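Local coordinates for protein Hcp1 family type VI secretion system effector (PDB 3V4H) that probably assembles into hexameric rings as an Hcp-type component of a type VI secretion system, the machine that delivers effectors into other cells, at residues L94-L98 and L99-I103. Numbering follows the deposited sequence.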
ATOM      1  N   LEU A  94     -27.777  13.640  -4.106  1.00 66.44           N
ATOM      2  CA  LEU A  94     -26.875  14.795  -4.100  1.00 67.85           C
ATOM      3  C   LEU A  94     -27.577  16.068  -3.566  1.00 69.32           C
ATOM      4  O   LEU A  94     -26.996  16.811  -2.758  1.00 67.40           O
ATOM      5  CB  LEU A  94     -26.280  15.026  -5.502  1.00 68.21           C
ATOM      6  CG  LEU A  94     -25.435  16.281  -5.672  1.00 69.60           C
ATOM      7  CD1 LEU A  94     -24.353  16.328  -4.607  1.00 68.68           C
ATOM      8  CD2 LEU A  94     -24.850  16.320  -7.078  1.00 72.62           C
ATOM      9  N   SER A  95     -28.815  16.321  -4.000  1.00 73.68           N
ATOM     10  CA  SER A  95     -29.606  17.451  -3.452  1.00 77.92           C
ATOM     11  C   SER A  95     -29.770  17.381  -1.927  1.00 77.31           C
ATOM     12  O   SER A  95     -29.503  18.365  -1.243  1.00 77.66           O
ATOM     13  CB  SER A  95     -31.021  17.521  -4.054  1.00 80.76           C
ATOM     14  OG  SER A  95     -30.992  17.635  -5.457  1.00 83.90           O
ATOM     15  N   TYR A  96     -30.228  16.235  -1.411  1.00 75.00           N
ATOM     16  CA  TYR A  96     -30.517  16.085   0.030  1.00 75.99           C
ATOM     17  C   TYR A  96     -29.258  16.330   0.834  1.00 74.88           C
ATOM     18  O   TYR A  96     -29.298  16.925   1.921  1.00 80.61           O
ATOM     19  CB  TYR A  96     -31.054  14.683   0.368  1.00 74.43           C
ATOM     20  CG  TYR A  96     -32.551  14.502   0.168  1.00 75.71           C
ATOM     21  CD1 TYR A  96     -33.380  14.171   1.230  1.00 76.84           C
ATOM     22  CD2 TYR A  96     -33.128  14.650  -1.094  1.00 77.14           C
ATOM     23  CE1 TYR A  96     -34.754  14.007   1.053  1.00 78.61           C
ATOM     24  CE2 TYR A  96     -34.483  14.468  -1.290  1.00 80.01           C
ATOM     25  CZ  TYR A  96     -35.295  14.149  -0.212  1.00 79.19           C
ATOM     26  OH  TYR A  96     -36.629  13.960  -0.427  1.00 79.19           O
ATOM     27  N   CYS A  97     -28.138  15.891   0.280  1.00 72.33           N
ATOM     28  CA  CYS A  97     -26.846  16.131   0.879  1.00 71.18           C
ATOM     29  C   CYS A  97     -26.543  17.618   0.934  1.00 73.67           C
ATOM     30  O   CYS A  97     -26.356  18.158   2.022  1.00 79.32           O
ATOM     31  CB  CYS A  97     -25.756  15.388   0.122  1.00 69.60           C
ATOM     32  SG  CYS A  97     -24.167  15.560   0.938  1.00 69.76           S
ATOM     33  N   LEU A  98     -26.555  18.280  -0.222  1.00 73.79           N
ATOM     34  CA  LEU A  98     -26.223  19.717  -0.334  1.00 75.16           C
ATOM     35  C   LEU A  98     -27.091  20.575   0.575  1.00 78.27           C
ATOM     36  O   LEU A  98     -26.597  21.511   1.184  1.00 80.78           O
ATOM     37  CB  LEU A  98     -26.355  20.213  -1.785  1.00 74.93           C
ATOM     38  CG  LEU A  98     -25.362  19.723  -2.861  1.00 73.92           C
ATOM     39  CD1 LEU A  98     -25.766  20.210  -4.247  1.00 72.39           C
ATOM     40  CD2 LEU A  98     -23.944  20.157  -2.531  1.00 73.03           C
ATOM     41  N   LEU A  99     -28.378  20.246   0.667  1.00 79.42           N
ATOM     42  CA  LEU A  99     -29.329  20.993   1.497  1.00 82.80           C
ATOM     43  C   LEU A  99     -29.399  20.567   2.983  1.00 82.02           C
ATOM     44  O   LEU A  99     -29.912  21.315   3.792  1.00 84.22           O
ATOM     45  CB  LEU A  99     -30.735  20.873   0.910  1.00 84.62           C
ATOM     46  CG  LEU A  99     -30.983  21.301  -0.534  1.00 85.33           C
ATOM     47  CD1 LEU A  99     -32.441  20.996  -0.874  1.00 86.27           C
ATOM     48  CD2 LEU A  99     -30.654  22.772  -0.751  1.00 87.37           C
ATOM     49  N   GLY A 100     -28.892  19.390   3.353  1.00 78.45           N
ATOM     50  CA  GLY A 100     -29.020  18.910   4.743  1.00 78.39           C
ATOM     51  C   GLY A 100     -30.448  18.498   5.057  1.00 80.51           C
ATOM     52  O   GLY A 100     -30.959  18.728   6.149  1.00 84.80           O
ATOM     53  N   LYS A 101     -31.091  17.891   4.074  1.00 81.84           N
ATOM     54  CA  LYS A 101     -32.523  17.657   4.094  1.00 84.39           C
ATOM     55  C   LYS A 101     -32.750  16.322   4.796  1.00 81.90           C
ATOM     56  O   LYS A 101     -32.038  15.367   4.546  1.00 73.39           O
ATOM     57  CB  LYS A 101     -33.010  17.594   2.648  1.00 87.85           C
ATOM     58  CG  LYS A 101     -34.467  17.947   2.433  1.00 93.35           C
ATOM     59  CD  LYS A 101     -35.138  16.945   1.500  1.00 92.91           C
ATOM     60  CE  LYS A 101     -36.311  17.551   0.744  1.00 96.98           C
ATOM     61  NZ  LYS A 101     -35.811  18.173  -0.511  1.00 97.04           N
ATOM     62  N   HIS A 102     -33.728  16.238   5.679  1.00 80.84           N
ATOM     63  CA  HIS A 102     -33.876  15.026   6.476  1.00 79.93           C
ATOM     64  C   HIS A 102     -34.708  14.053   5.721  1.00 76.67           C
ATOM     65  O   HIS A 102     -35.558  14.439   4.931  1.00 77.55           O
ATOM     66  CB  HIS A 102     -34.500  15.321   7.840  1.00 87.48           C
ATOM     67  CG  HIS A 102     -33.587  16.076   8.780  1.00 90.83           C
ATOM     68  ND1 HIS A 102     -33.662  15.950  10.112  1.00 94.34           N
ATOM     69  CD2 HIS A 102     -32.556  16.979   8.528  1.00 91.31           C
ATOM     70  CE1 HIS A 102     -32.734  16.739  10.691  1.00 96.21           C
ATOM     71  NE2 HIS A 102     -32.058  17.368   9.719  1.00 94.34           N
ATOM     72  N   ILE A 103     -34.442  12.771   5.955  1.00 74.62           N
ATOM     73  CA  ILE A 103     -35.137  11.663   5.303  1.00 71.99           C
ATOM     74  C   ILE A 103     -35.715  10.822   6.428  1.00 71.47           C
ATOM     75  O   ILE A 103     -34.999  10.497   7.375  1.00 73.33           O
ATOM     76  CB  ILE A 103     -34.164  10.803   4.476  1.00 66.33           C
ATOM     77  CG1 ILE A 103     -33.572  11.593   3.291  1.00 65.66           C
ATOM     78  CG2 ILE A 103     -34.849   9.523   3.987  1.00 66.35           C
ATOM     79  CD1 ILE A 103     -32.369  10.899   2.609  1.00 61.50           C
TER
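Lys101 lies over one face of the Tyr96 ring where helix 90-99 ends and the chain turns toward strand 103-111. Its CD is pressed so close to the ring rim that the exact CH-pi spacing is doubtful, and bends at chi2 and chi4 bring NZ back over the same face, 4.3 Å from the centroid of the Tyr96 ring and 24° off the ring normal, a cation-pi geometry. Ile103 crosses the tyrosine at about a right angle and sets its CG1 3.3 Å from Tyr96 CD1, approaching the ring obliquely. CG anti to the carbonyl carbon (chi1 -84°) swings the ring out from the flank of the helix, where the returning chain passes over it. The backbone behind this cluster forms a Schellman motif. Lys101 N donates to Tyr96 O at 3.0 Å, nearly straight and on a lone pair, while Gly100 N gives a weak bond to Tyr96 O and a second bond, 3.1 Å long, to Cys97 O from above the carbonyl plane. Leu99 N still closes a helical turn on Ser95 O. Gly100 makes the reversal with a positive phi of 72°. Further out, Ile130 of strand 128-138 touches Tyr96, Cys97 and Ile103, and Val58 of a second subunit packs on Cys97. Tyr96 thus meets the chain leaving the helix in two ways: its carbonyl accepts the Schellman bond from Lys101 N, and its ring lies under the lysine side chain, offering pi electrons that would probably help stabilise the ammonium charge.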